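Local coordinates for protein glycerol dehydrogenase (Bacillus coagulans, PDB 6CSJ) that probably catalyses the NAD-dependent oxidation of glycerol and related polyols and, in this double mutant, has acquired D-lactate dehydrogenase activity, at residues A[31-36]-A[60-65]; A[19-24]-A[46-51]; A[4-9]-A[189-194]; A[203-208]-A[238-243]; A[284-289]-A[337-342]. The protein carries 2 engineered substitutions. All coordinates share one frame; numbering follows the deposited sequence.

Interaction 1: A[31-36]-A[60-65]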
# COMPACT_ATOMS: atom_id res chain seq x y z
N LYS A 31 9.03 1.88 27.39
CA LYS A 31 7.65 1.42 27.57
C LYS A 31 6.85 1.50 26.26
O LYS A 31 6.54 2.59 25.79
CB LYS A 31 6.99 2.26 28.67
CG LYS A 31 5.55 1.91 29.01
CD LYS A 31 5.44 0.61 29.77
CE LYS A 31 3.99 0.17 29.92
NZ LYS A 31 3.20 1.01 30.85
N ALA A 32 6.50 0.34 25.72
CA ALA A 32 5.78 0.25 24.45
C ALA A 32 4.27 0.19 24.66
O ALA A 32 3.78 -0.45 25.59
CB ALA A 32 6.24 -0.97 23.67
N PHE A 33 3.54 0.86 23.77
CA PHE A 33 2.09 0.82 23.71
C PHE A 33 1.72 0.11 22.40
O PHE A 33 1.92 0.66 21.32
CB PHE A 33 1.53 2.25 23.77
CG PHE A 33 0.03 2.33 23.80
CD1 PHE A 33 -0.67 2.07 24.96
CD2 PHE A 33 -0.68 2.72 22.66
CE1 PHE A 33 -2.06 2.16 25.00
CE2 PHE A 33 -2.07 2.81 22.69
CZ PHE A 33 -2.76 2.53 23.86
N ILE A 34 1.20 -1.11 22.51
CA ILE A 34 1.06 -2.01 21.37
C ILE A 34 -0.42 -2.15 20.97
O ILE A 34 -1.19 -2.81 21.67
CB ILE A 34 1.72 -3.38 21.68
CG1 ILE A 34 3.21 -3.18 21.99
CG2 ILE A 34 1.52 -4.36 20.53
CD1 ILE A 34 3.97 -4.42 22.40
N ILE A 35 -0.78 -1.54 19.85
CA ILE A 35 -2.16 -1.47 19.38
C ILE A 35 -2.42 -2.63 18.41
O ILE A 35 -1.66 -2.84 17.48
CB ILE A 35 -2.43 -0.13 18.66
CG1 ILE A 35 -2.14 1.05 19.60
CG2 ILE A 35 -3.87 -0.03 18.18
CD1 ILE A 35 -2.02 2.38 18.88
N ALA A 36 -3.52 -3.35 18.63
CA ALA A 36 -3.96 -4.43 17.75
C ALA A 36 -5.45 -4.71 17.95
O ALA A 36 -5.97 -4.59 19.07
CB ALA A 36 -3.15 -5.68 18.03
N GLN A 60 2.57 -2.63 27.18
CA GLN A 60 1.17 -2.98 27.43
C GLN A 60 0.43 -3.08 26.11
O GLN A 60 0.67 -2.28 25.20
CB GLN A 60 0.49 -1.93 28.30
CG GLN A 60 0.70 -2.09 29.80
CD GLN A 60 -0.28 -1.26 30.61
OE1 GLN A 60 0.09 -0.25 31.22
NE2 GLN A 60 -1.55 -1.68 30.62
N MET A 61 -0.47 -4.06 26.02
CA MET A 61 -1.34 -4.23 24.87
C MET A 61 -2.53 -3.32 25.02
O MET A 61 -2.94 -3.03 26.14
CB MET A 61 -1.85 -5.67 24.78
CG MET A 61 -0.77 -6.73 24.65
SD MET A 61 0.10 -6.65 23.07
CE MET A 61 -1.16 -7.16 21.90
N ALA A 62 -3.08 -2.88 23.89
CA ALA A 62 -4.29 -2.08 23.87
C ALA A 62 -5.16 -2.59 22.73
O ALA A 62 -4.66 -2.77 21.62
CB ALA A 62 -3.96 -0.62 23.67
N LEU A 63 -6.43 -2.82 23.02
CA LEU A 63 -7.38 -3.32 22.03
C LEU A 63 -7.85 -2.17 21.13
O LEU A 63 -8.39 -1.18 21.60
CB LEU A 63 -8.58 -3.99 22.72
CG LEU A 63 -9.65 -4.62 21.82
CD1 LEU A 63 -9.07 -5.78 21.04
CD2 LEU A 63 -10.87 -5.06 22.61
N PHE A 64 -7.65 -2.35 19.82
CA PHE A 64 -8.09 -1.40 18.79
C PHE A 64 -9.52 -1.73 18.38
O PHE A 64 -9.84 -2.89 18.15
CB PHE A 64 -7.13 -1.51 17.59
CG PHE A 64 -7.48 -0.65 16.40
CD1 PHE A 64 -7.65 0.72 16.53
CD2 PHE A 64 -7.59 -1.22 15.13
CE1 PHE A 64 -7.96 1.51 15.42
CE2 PHE A 64 -7.90 -0.43 14.02
CZ PHE A 64 -8.08 0.93 14.17
N GLY A 65 -10.37 -0.71 18.29
CA GLY A 65 -11.78 -0.88 17.91
C GLY A 65 -12.03 -1.25 16.45
O GLY A 65 -13.13 -1.69 16.11
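Strands 32-36 and 60-63 run parallel, with Phe-33 beside Gln-60, Ile-34 beside Met-61, Ile-35 beside Ala-62 and Ala-36 beside Leu-63. Their short axes approach to 4.8 Å and diverge by 31°, the twist of an ordinary sheet. The ladder opens with Gln-60 N giving to Ala-32 O at 3.0 Å, continues through Ile-34 N to Gln-60 O and Ala-62 N to Ile-34 O, and stretches to 3.3 Å between Ala-36 N and Ala-62 O. The last rung is Phe-64 N to Ala-36 O at 2.9 Å.

On the face of Phe-33, Ile-35 and Ala-62, the phenylalanine has CG anti to its backbone N (chi1 -177°), which swings the ring across the strand gap until CZ lies 3.4 Å from Ala-62 CB. Farther along, Ile-35 CG2 rests 3.6 Å from Phe-64 CB. Leu-76 and Met-79 of helix 70-82 cover the same ring of Phe-33. On the other face, Met-61 is bent at chi2 and chi3 and lays SD 3.7 Å from Ile-34 CG2, next to helix 38-51. At the margin, Lys-31 NZ makes a weak bond to Gln-60 OE1; the ammonium's stronger partner is Glu-83 O.

This is a beta-alpha-beta unit at one side of the parallel sheet, consistent with the Rossmann-like nucleotide-binding domain of this family. Backbone bonds set the alignment of the strands, hydrocarbon and sulfur contacts add apolar packing on each face, and the one charged group, Lys-31, stays at the margin.

Interaction 2: A[19-24]-A[46-51]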
# COMPACT_ATOMS: atom_id res chain seq x y z
N SER A 19 8.62 -12.08 17.45
CA SER A 19 9.23 -12.70 18.63
C SER A 19 10.41 -11.90 19.17
O SER A 19 10.83 -12.13 20.29
CB SER A 19 9.69 -14.14 18.33
OG SER A 19 10.94 -14.13 17.65
N ARG A 20 10.96 -10.98 18.37
CA ARG A 20 11.99 -10.04 18.81
C ARG A 20 11.46 -8.60 18.94
O ARG A 20 12.25 -7.65 18.96
CB ARG A 20 13.18 -10.06 17.84
CG ARG A 20 13.99 -11.34 17.87
CD ARG A 20 14.98 -11.43 16.71
NE ARG A 20 14.99 -12.79 16.12
CZ ARG A 20 14.24 -13.21 15.09
NH1 ARG A 20 13.38 -12.43 14.47
NH2 ARG A 20 14.35 -14.48 14.69
N LEU A 21 10.13 -8.44 19.05
CA LEU A 21 9.54 -7.10 19.10
C LEU A 21 10.12 -6.26 20.24
O LEU A 21 10.41 -5.07 20.04
CB LEU A 21 8.01 -7.16 19.22
CG LEU A 21 7.27 -5.81 19.30
CD1 LEU A 21 7.63 -4.91 18.12
CD2 LEU A 21 5.77 -6.04 19.35
N SER A 22 10.30 -6.89 21.40
CA SER A 22 10.89 -6.23 22.58
C SER A 22 12.30 -5.70 22.33
O SER A 22 12.64 -4.65 22.83
CB SER A 22 10.88 -7.16 23.80
OG SER A 22 11.78 -8.23 23.66
N ALA A 23 13.10 -6.43 21.56
CA ALA A 23 14.44 -5.94 21.20
C ALA A 23 14.36 -4.63 20.38
O ALA A 23 15.18 -3.73 20.57
CB ALA A 23 15.22 -7.00 20.44
N TYR A 24 13.36 -4.54 19.49
CA TYR A 24 13.16 -3.34 18.66
C TYR A 24 12.54 -2.16 19.44
O TYR A 24 13.06 -1.04 19.36
CB TYR A 24 12.36 -3.67 17.39
CG TYR A 24 13.06 -4.70 16.51
CD1 TYR A 24 14.31 -4.44 15.96
CD2 TYR A 24 12.47 -5.95 16.25
CE1 TYR A 24 14.97 -5.38 15.18
CE2 TYR A 24 13.12 -6.90 15.47
CZ TYR A 24 14.38 -6.61 14.95
OH TYR A 24 15.03 -7.55 14.16
N LYS A 46 0.34 -14.06 21.96
CA LYS A 46 1.25 -14.94 22.68
C LYS A 46 2.71 -14.68 22.31
O LYS A 46 3.57 -14.64 23.19
CB LYS A 46 0.91 -16.42 22.46
CG LYS A 46 1.33 -17.33 23.61
CD LYS A 46 0.60 -18.67 23.61
CE LYS A 46 0.83 -19.43 24.91
NZ LYS A 46 2.22 -19.96 25.01
N THR A 47 2.98 -14.49 21.02
CA THR A 47 4.35 -14.21 20.54
C THR A 47 4.89 -12.91 21.11
O THR A 47 6.05 -12.85 21.53
CB THR A 47 4.39 -14.13 18.99
OG1 THR A 47 3.85 -15.33 18.43
CG2 THR A 47 5.82 -13.94 18.48
N VAL A 48 4.05 -11.88 21.13
CA VAL A 48 4.42 -10.56 21.64
C VAL A 48 4.70 -10.65 23.15
O VAL A 48 5.77 -10.23 23.61
CB VAL A 48 3.34 -9.50 21.32
CG1 VAL A 48 3.60 -8.19 22.05
CG2 VAL A 48 3.27 -9.27 19.82
N GLU A 49 3.76 -11.21 23.89
CA GLU A 49 3.91 -11.47 25.34
C GLU A 49 5.21 -12.23 25.65
O GLU A 49 5.97 -11.82 26.53
CB GLU A 49 2.67 -12.23 25.87
CG GLU A 49 1.41 -11.37 26.02
CD GLU A 49 0.15 -12.14 26.42
OE1 GLU A 49 0.25 -13.30 26.88
OE2 GLU A 49 -0.94 -11.56 26.23
N GLU A 50 5.48 -13.30 24.91
CA GLU A 50 6.71 -14.09 25.10
C GLU A 50 7.99 -13.33 24.75
O GLU A 50 9.02 -13.61 25.29
CB GLU A 50 6.64 -15.43 24.33
CG GLU A 50 5.69 -16.42 25.02
CD GLU A 50 5.59 -17.77 24.34
OE1 GLU A 50 5.57 -17.82 23.10
OE2 GLU A 50 5.58 -18.79 25.08
N SER A 51 7.90 -12.38 23.81
CA SER A 51 9.04 -11.50 23.46
C SER A 51 9.50 -10.64 24.62
O SER A 51 10.69 -10.33 24.72
CB SER A 51 8.71 -10.61 22.27
OG SER A 51 9.70 -9.62 22.07
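Ser-51 and Ser-22 face each other side chain to side chain, and each hydroxyl bonds to the other's backbone. Ser-51 OG, anti to its own N, points at the start of helix 21-28 and accepts Ser-22 N at 2.9 Å in a nearly straight bond, 165° at the hydrogen. In return, Ser-22 OG gives to Ser-51 O at 2.6 Å, approaching from above the carbonyl plane, 55° out of it. A chi1 of 69° places that hydroxyl between the backbone N and carbonyl carbon of Ser-22, turned to the last residue of helix 38-51. Ser-51 OG also gives a weak bond to Ser-19 O at 3.3 Å, so one hydroxyl bridges Ser-22 N in the first turn of helix 21-28 and Ser-19 O just before it.

On one flank of these serine bonds, the methyl CG2 of Thr-47 lies 3.5 Å from Ser-19 N and also meets Ser-19 CB. Ser-19 OG is engaged with Asp-16 O. On the buried flank, Leu-21 presents its CD2 branch to Val-48, where CG1 and CG2 both lie 4.1 Å from it, a looser, slanting contact.

Leu-21 and Val-48 both continue inward onto Ile-34 of strand 32-36, and Val-48 also reaches Met-61 of strand 59-63. Tyr-52 lies against Leu-21 and Ser-22. The contact therefore joins two helices that pack on the same face of the parallel sheet, as in the Rossmann-like domain of the family.

Interaction 3: A[4-9]-A[189-194]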
# COMPACT_ATOMS: atom_id res chain seq x y z
N ILE A 4 13.92 15.31 -3.00
CA ILE A 4 13.75 14.72 -1.68
C ILE A 4 13.43 13.23 -1.82
O ILE A 4 12.64 12.82 -2.68
CB ILE A 4 12.61 15.40 -0.87
CG1 ILE A 4 12.86 16.92 -0.76
CG2 ILE A 4 12.49 14.78 0.53
CD1 ILE A 4 11.72 17.69 -0.10
N ILE A 5 14.08 12.42 -0.97
CA ILE A 5 13.69 11.02 -0.76
C ILE A 5 13.50 10.85 0.74
O ILE A 5 14.32 11.33 1.54
CB ILE A 5 14.70 9.99 -1.35
CG1 ILE A 5 14.19 8.55 -1.18
CG2 ILE A 5 16.10 10.13 -0.74
CD1 ILE A 5 14.97 7.52 -1.97
N THR A 6 12.39 10.23 1.11
CA THR A 6 12.05 9.97 2.49
C THR A 6 11.93 8.47 2.72
O THR A 6 11.68 7.70 1.79
CB THR A 6 10.72 10.63 2.89
OG1 THR A 6 9.65 9.97 2.22
CG2 THR A 6 10.72 12.09 2.53
N SER A 7 12.10 8.06 3.98
CA SER A 7 12.12 6.65 4.34
C SER A 7 11.79 6.44 5.81
O SER A 7 12.02 7.33 6.64
CB SER A 7 13.53 6.09 4.04
OG SER A 7 13.70 4.75 4.45
N PRO A 8 11.27 5.24 6.14
CA PRO A 8 11.37 4.80 7.53
C PRO A 8 12.82 4.79 7.96
O PRO A 8 13.70 4.64 7.13
CB PRO A 8 10.82 3.37 7.50
CG PRO A 8 10.01 3.28 6.26
CD PRO A 8 10.62 4.23 5.28
N SER A 9 13.07 4.98 9.25
CA SER A 9 14.44 4.98 9.76
C SER A 9 15.05 3.58 9.65
O SER A 9 16.24 3.44 9.41
CB SER A 9 14.49 5.49 11.19
OG SER A 9 15.85 5.66 11.57
N THR A 189 6.68 14.93 -5.79
CA THR A 189 6.18 13.72 -5.14
C THR A 189 5.53 14.03 -3.77
O THR A 189 5.64 15.16 -3.28
CB THR A 189 7.35 12.73 -4.95
OG1 THR A 189 8.26 13.21 -3.95
CG2 THR A 189 8.11 12.56 -6.26
N MET A 190 4.90 13.03 -3.16
CA MET A 190 4.44 13.14 -1.76
C MET A 190 5.57 13.49 -0.77
O MET A 190 5.32 14.11 0.25
CB MET A 190 3.74 11.84 -1.29
CG MET A 190 2.38 11.54 -1.89
SD MET A 190 1.19 12.87 -1.61
CE MET A 190 0.99 12.91 0.18
N ALA A 191 6.80 13.08 -1.07
CA ALA A 191 7.96 13.48 -0.26
C ALA A 191 8.29 14.97 -0.34
O ALA A 191 9.10 15.46 0.45
CB ALA A 191 9.18 12.65 -0.66
N GLY A 192 7.72 15.69 -1.33
CA GLY A 192 7.74 17.16 -1.35
C GLY A 192 8.73 17.82 -2.29
O GLY A 192 8.85 19.05 -2.29
N GLY A 193 9.44 17.04 -3.10
CA GLY A 193 10.36 17.58 -4.08
C GLY A 193 10.27 16.82 -5.39
O GLY A 193 9.35 16.02 -5.60
N ARG A 194 11.26 17.06 -6.24
CA ARG A 194 11.43 16.28 -7.46
C ARG A 194 12.06 14.91 -7.16
O ARG A 194 12.50 14.64 -6.03
CB ARG A 194 12.22 17.09 -8.51
CG ARG A 194 11.49 18.36 -8.92
CD ARG A 194 12.12 19.05 -10.12
NE ARG A 194 13.50 19.41 -9.85
CZ ARG A 194 14.57 19.13 -10.61
NH1 ARG A 194 14.47 18.53 -11.79
NH2 ARG A 194 15.78 19.54 -10.20
O HOH W 1 10.81 14.10 -4.04
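Ile-4 meets Ala-191 with both ends of its branched side chain: chi1 of -56° sets CG2 anti to the backbone N, and an extended chi2 of 174° carries CD1 onward over the same loop. Its target is a type I beta turn, Thr-189 to Gly-192, closed by Gly-192 N to Thr-189 O, between helices 175-185 and 197-221 of the helical part; the loop leading into strand 10-14 of the nucleotide-binding sheet is laid on this turn. Ile-4 CG2 and CD1 each come to 3.5 Å from Ala-191 O, and CD1 continues onto the Gly-192 carbonyl carbon. The two glycines that follow Ala-191 present only backbone to the isoleucine. Two residues on, Thr-6 turns its methyl CG2 to Ala-191 CB at 3.6 Å. An alanine in place of Ile-4 would remove CG1, CG2 and CD1, and would probably open a gap over the turn and leave the N-terminal segment less firmly seated on it.

Behind the apolar patch, Ile-4 N gives a weak bond of 3.4 Å to Arg-194 O. The guanidinium of Arg-194 leads away, to Asn-186 and to Met-1 O. Ser-247 OG of helix 228-248 pairs with Thr-6 N.

The two segments also share a bound water. It donates to Ile-4 O at 2.6 Å and to Arg-194 O at 2.7 Å, accepts from Thr-189 OG1 at 2.7 Å, and takes a weak fourth bond from Gly-193 N at 3.4 Å.

Interaction 4: A[203-208]-A[238-243]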
# COMPACT_ATOMS: atom_id res chain seq x y z
N ALA A 203 11.92 2.06 -7.62
CA ALA A 203 10.67 1.83 -8.35
C ALA A 203 10.86 0.83 -9.50
O ALA A 203 10.02 -0.05 -9.72
CB ALA A 203 10.13 3.15 -8.88
N LYS A 204 11.95 0.98 -10.24
CA LYS A 204 12.30 0.07 -11.35
C LYS A 204 12.57 -1.35 -10.83
O LYS A 204 12.05 -2.33 -11.37
CB LYS A 204 13.50 0.66 -12.14
CG LYS A 204 14.11 -0.16 -13.27
CD LYS A 204 13.13 -0.53 -14.35
CE LYS A 204 13.76 -1.40 -15.43
NZ LYS A 204 12.68 -2.15 -16.16
N LEU A 205 13.36 -1.46 -9.76
CA LEU A 205 13.60 -2.76 -9.13
C LEU A 205 12.29 -3.39 -8.64
O LEU A 205 12.13 -4.61 -8.72
CB LEU A 205 14.59 -2.64 -7.98
CG LEU A 205 14.96 -3.94 -7.25
CD1 LEU A 205 15.74 -4.90 -8.14
CD2 LEU A 205 15.75 -3.59 -5.99
N CYS A 206 11.38 -2.57 -8.13
CA CYS A 206 10.07 -3.04 -7.70
C CYS A 206 9.36 -3.76 -8.84
O CYS A 206 8.99 -4.92 -8.68
CB CYS A 206 9.20 -1.88 -7.17
SG CYS A 206 7.54 -2.38 -6.64
N TYR A 207 9.23 -3.09 -9.99
CA TYR A 207 8.60 -3.67 -11.18
C TYR A 207 9.28 -4.96 -11.64
O TYR A 207 8.62 -5.98 -11.84
CB TYR A 207 8.58 -2.66 -12.36
CG TYR A 207 7.98 -3.24 -13.62
CD1 TYR A 207 6.61 -3.47 -13.73
CD2 TYR A 207 8.80 -3.64 -14.68
CE1 TYR A 207 6.06 -4.03 -14.87
CE2 TYR A 207 8.25 -4.21 -15.83
CZ TYR A 207 6.89 -4.40 -15.92
OH TYR A 207 6.37 -4.97 -17.05
N ASP A 208 10.59 -4.90 -11.82
CA ASP A 208 11.38 -6.06 -12.23
C ASP A 208 11.20 -7.27 -11.30
O ASP A 208 11.14 -8.41 -11.77
CB ASP A 208 12.87 -5.72 -12.29
CG ASP A 208 13.22 -4.75 -13.41
OD1 ASP A 208 12.39 -4.52 -14.30
OD2 ASP A 208 14.35 -4.22 -13.40
N THR A 238 6.38 -3.68 -0.20
CA THR A 238 6.39 -2.80 0.97
C THR A 238 7.46 -1.71 0.88
O THR A 238 7.14 -0.53 0.75
CB THR A 238 6.55 -3.62 2.26
OG1 THR A 238 5.62 -4.72 2.23
CG2 THR A 238 6.25 -2.76 3.48
N TYR A 239 8.73 -2.07 0.93
CA TYR A 239 9.77 -1.05 0.92
C TYR A 239 9.93 -0.43 -0.47
O TYR A 239 9.78 0.77 -0.62
CB TYR A 239 11.10 -1.58 1.42
CG TYR A 239 12.10 -0.47 1.69
CD1 TYR A 239 12.04 0.25 2.87
CD2 TYR A 239 13.10 -0.14 0.78
CE1 TYR A 239 12.91 1.29 3.14
CE2 TYR A 239 14.00 0.90 1.06
CZ TYR A 239 13.89 1.61 2.25
OH TYR A 239 14.74 2.64 2.57
N LEU A 240 10.23 -1.26 -1.46
CA LEU A 240 10.55 -0.78 -2.81
C LEU A 240 9.40 0.04 -3.40
O LEU A 240 9.61 1.15 -3.90
CB LEU A 240 10.86 -1.94 -3.76
CG LEU A 240 11.96 -2.94 -3.42
CD1 LEU A 240 12.16 -3.93 -4.56
CD2 LEU A 240 13.26 -2.21 -3.09
N SER A 241 8.19 -0.52 -3.34
CA SER A 241 6.99 0.15 -3.82
C SER A 241 6.61 1.37 -2.95
O SER A 241 6.11 2.36 -3.46
CB SER A 241 5.81 -0.82 -3.85
OG SER A 241 4.63 -0.19 -4.31
N GLY A 242 6.84 1.26 -1.63
CA GLY A 242 6.58 2.35 -0.70
C GLY A 242 7.44 3.58 -0.94
O GLY A 242 6.91 4.69 -1.08
N ILE A 243 8.75 3.39 -1.00
CA ILE A 243 9.68 4.49 -1.30
C ILE A 243 9.49 4.95 -2.75
O ILE A 243 9.49 6.15 -3.05
CB ILE A 243 11.17 4.12 -1.04
CG1 ILE A 243 11.39 3.56 0.38
CG2 ILE A 243 12.08 5.33 -1.28
CD1 ILE A 243 10.71 4.33 1.49
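Cys-206 and Leu-240 mark the point where the helices come nearest, their CB atoms 3.8 Å apart and their backbones close behind. Leu-240 CD1 also lies 3.9 Å from Cys-206 CA. The first torsion of Cys-206 (chi1 179°) sets SG anti to the backbone N, which takes the sulfur past Leu-240 to Ser-241, 3.6 Å from its CB. This side is buried: Ala-172 of helix 162-173 covers both Cys-206 and Ser-241. The hydroxyl of Ser-241 turns from the sulfur and pairs with Thr-175 OG1 and Asn-121 ND2, so the serine meets the cysteine with carbon alone.

Helices 197-221 and 228-248 cross here at -133°, with their short axes 8.2 Å apart, in the all-helical domain that follows the nucleotide-binding part in iron-containing alcohol dehydrogenases. A wider pi-type turn at 238-240 leads into the contact.

The solvent side is the looser one, made of branch-to-branch contacts between Leu-205 and Leu-240. Leu-205, exposed to solvent, reaches Leu-240 with its CD2 branch, 3.9 Å from CD1 and 4.1 Å from CD2 of that residue, and its CG also touches Leu-240 CD1.

Interaction 5: A[284-289]-A[337-342]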
# COMPACT_ATOMS: atom_id res chain seq x y z
N ILE A 284 -2.21 2.59 -21.69
CA ILE A 284 -2.97 3.02 -22.86
C ILE A 284 -2.90 4.56 -22.99
O ILE A 284 -2.62 5.08 -24.06
CB ILE A 284 -4.46 2.58 -22.79
CG1 ILE A 284 -4.59 1.05 -22.64
CG2 ILE A 284 -5.21 3.06 -24.02
CD1 ILE A 284 -3.90 0.24 -23.69
N LEU A 285 -3.14 5.25 -21.88
CA LEU A 285 -3.14 6.72 -21.84
C LEU A 285 -1.82 7.31 -22.36
O LEU A 285 -1.82 8.20 -23.20
CB LEU A 285 -3.44 7.21 -20.42
CG LEU A 285 -3.47 8.72 -20.15
CD1 LEU A 285 -4.55 9.42 -20.96
CD2 LEU A 285 -3.67 8.96 -18.66
N GLU A 286 -0.69 6.81 -21.85
CA GLU A 286 0.65 7.25 -22.32
C GLU A 286 1.08 6.54 -23.61
O GLU A 286 2.12 6.86 -24.17
CB GLU A 286 1.73 7.10 -21.21
CG GLU A 286 2.01 5.70 -20.69
CD GLU A 286 3.17 5.67 -19.67
OE1 GLU A 286 4.33 5.67 -20.12
OE2 GLU A 286 2.96 5.61 -18.43
N ASP A 287 0.27 5.58 -24.06
CA ASP A 287 0.51 4.78 -25.25
C ASP A 287 1.87 4.09 -25.18
O ASP A 287 2.69 4.20 -26.09
CB ASP A 287 0.34 5.62 -26.52
CG ASP A 287 0.40 4.77 -27.80
OD1 ASP A 287 -0.23 3.69 -27.84
OD2 ASP A 287 1.09 5.17 -28.76
N ALA A 288 2.09 3.36 -24.09
CA ALA A 288 3.29 2.57 -23.91
C ALA A 288 3.39 1.54 -25.04
O ALA A 288 2.36 1.18 -25.63
CB ALA A 288 3.27 1.86 -22.56
N PRO A 289 4.62 1.08 -25.37
CA PRO A 289 4.76 0.09 -26.45
C PRO A 289 3.92 -1.15 -26.19
O PRO A 289 3.75 -1.55 -25.03
CB PRO A 289 6.25 -0.28 -26.43
CG PRO A 289 6.92 0.88 -25.78
CD PRO A 289 5.93 1.53 -24.84
N TYR A 337 -2.50 14.49 -13.13
CA TYR A 337 -1.80 15.62 -13.74
C TYR A 337 -0.28 15.56 -13.63
O TYR A 337 0.39 16.45 -14.14
CB TYR A 337 -2.36 16.96 -13.20
CG TYR A 337 -3.84 17.07 -13.52
CD1 TYR A 337 -4.27 17.25 -14.84
CD2 TYR A 337 -4.81 16.92 -12.53
CE1 TYR A 337 -5.62 17.30 -15.15
CE2 TYR A 337 -6.16 16.98 -12.84
CZ TYR A 337 -6.56 17.17 -14.15
OH TYR A 337 -7.88 17.21 -14.46
N ASN A 338 0.26 14.51 -12.99
CA ASN A 338 1.71 14.25 -13.03
C ASN A 338 2.16 13.56 -14.32
O ASN A 338 3.36 13.40 -14.53
CB ASN A 338 2.16 13.42 -11.83
CG ASN A 338 2.14 14.21 -10.54
OD1 ASN A 338 2.26 15.44 -10.53
ND2 ASN A 338 1.99 13.50 -9.43
N MET A 339 1.21 13.14 -15.17
CA MET A 339 1.55 12.68 -16.52
C MET A 339 2.25 13.82 -17.29
O MET A 339 1.89 14.98 -17.11
CB MET A 339 0.29 12.23 -17.27
CG MET A 339 -0.44 11.02 -16.69
SD MET A 339 0.56 9.55 -16.36
CE MET A 339 0.93 8.99 -18.03
N PRO A 340 3.25 13.50 -18.13
CA PRO A 340 3.99 14.56 -18.84
C PRO A 340 3.28 15.11 -20.10
O PRO A 340 3.92 15.60 -21.01
CB PRO A 340 5.31 13.87 -19.20
CG PRO A 340 4.93 12.44 -19.39
CD PRO A 340 3.77 12.16 -18.47
N PHE A 341 1.95 15.04 -20.13
CA PHE A 341 1.14 15.59 -21.22
C PHE A 341 -0.20 16.06 -20.64
O PHE A 341 -0.53 15.74 -19.50
CB PHE A 341 0.93 14.56 -22.35
CG PHE A 341 0.58 13.17 -21.88
CD1 PHE A 341 -0.74 12.81 -21.59
CD2 PHE A 341 1.57 12.21 -21.74
CE1 PHE A 341 -1.06 11.53 -21.17
CE2 PHE A 341 1.25 10.92 -21.31
CZ PHE A 341 -0.07 10.58 -21.03
N GLU A 342 -0.97 16.80 -21.42
CA GLU A 342 -2.29 17.27 -21.00
C GLU A 342 -3.28 16.10 -20.94
O GLU A 342 -3.26 15.22 -21.80
CB GLU A 342 -2.81 18.37 -21.93
CG GLU A 342 -4.20 18.89 -21.55
CD GLU A 342 -4.57 20.21 -22.22
OE1 GLU A 342 -3.68 21.00 -22.61
OE2 GLU A 342 -5.79 20.48 -22.34
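Phe-341 and Leu-285 make the principal apolar contact: CG of the leucine stands at the edge of the ring, in its plane, 3.8 Å from CE1. Glu-286 meets the same ring with its carbon part, CB lying 3.9 Å from CE2 and CA 3.6 Å from CZ. Chi1 of Phe-341, 44°, sets CG between backbone N and carbonyl carbon and directs the ring at the helix end. Met-339, from the same segment, sets CB over one ring face, offset toward the rim. Bent at chi2 and chi3, its chain delivers CE 3.8 Å from Glu-286 CB, the two side chains crossing at about a right angle. Losing the ring to an alanine here would probably open a gap beside Leu-285 CG and Glu-286 CB, and leave Met-339 freer to turn.

The carboxylate of Glu-286 is bound outside the two segments, OE1 in a salt bridge with Arg-180 and OE2 by Gln-282.

The backbone supplies the motif. Asp-287 leaves helix 271-285 with a phi of 56°. Positive phi with two bonds back into the last turn, one of them Asp-287 N to Ile-284 O at 2.9 Å, makes a Schellman motif, the C-terminal cap of a helix in the all-helical domain, with the loop before helix 345-365 packed on Leu-285 and Glu-286, just before the cap.

How the interactions relate
Interactions 1 and 2 belong to one unit: the helices of interaction 2 lie on a sheet face of interaction 1, where Ile-34 CD1 touches Val-48 CG1 at 3.8 Å. Interactions 1 and 4 are buried, but the first is held by backbone bonds between strands and the second by side-chain packing of helices alone. Interaction 2 is partly buried and mixes serine bonds with apolar packing. Interaction 3, at the surface, combines apolar packing with a bridging water and adjoins interaction 4: Ser-7 OG and Tyr-239 OH are 3.0 Å apart, and Pro-8 packs on Ile-243. Interaction 5, partly buried and apolar, lies at a helix end of the helical domain about 45 Å, centre to centre, from interaction 1.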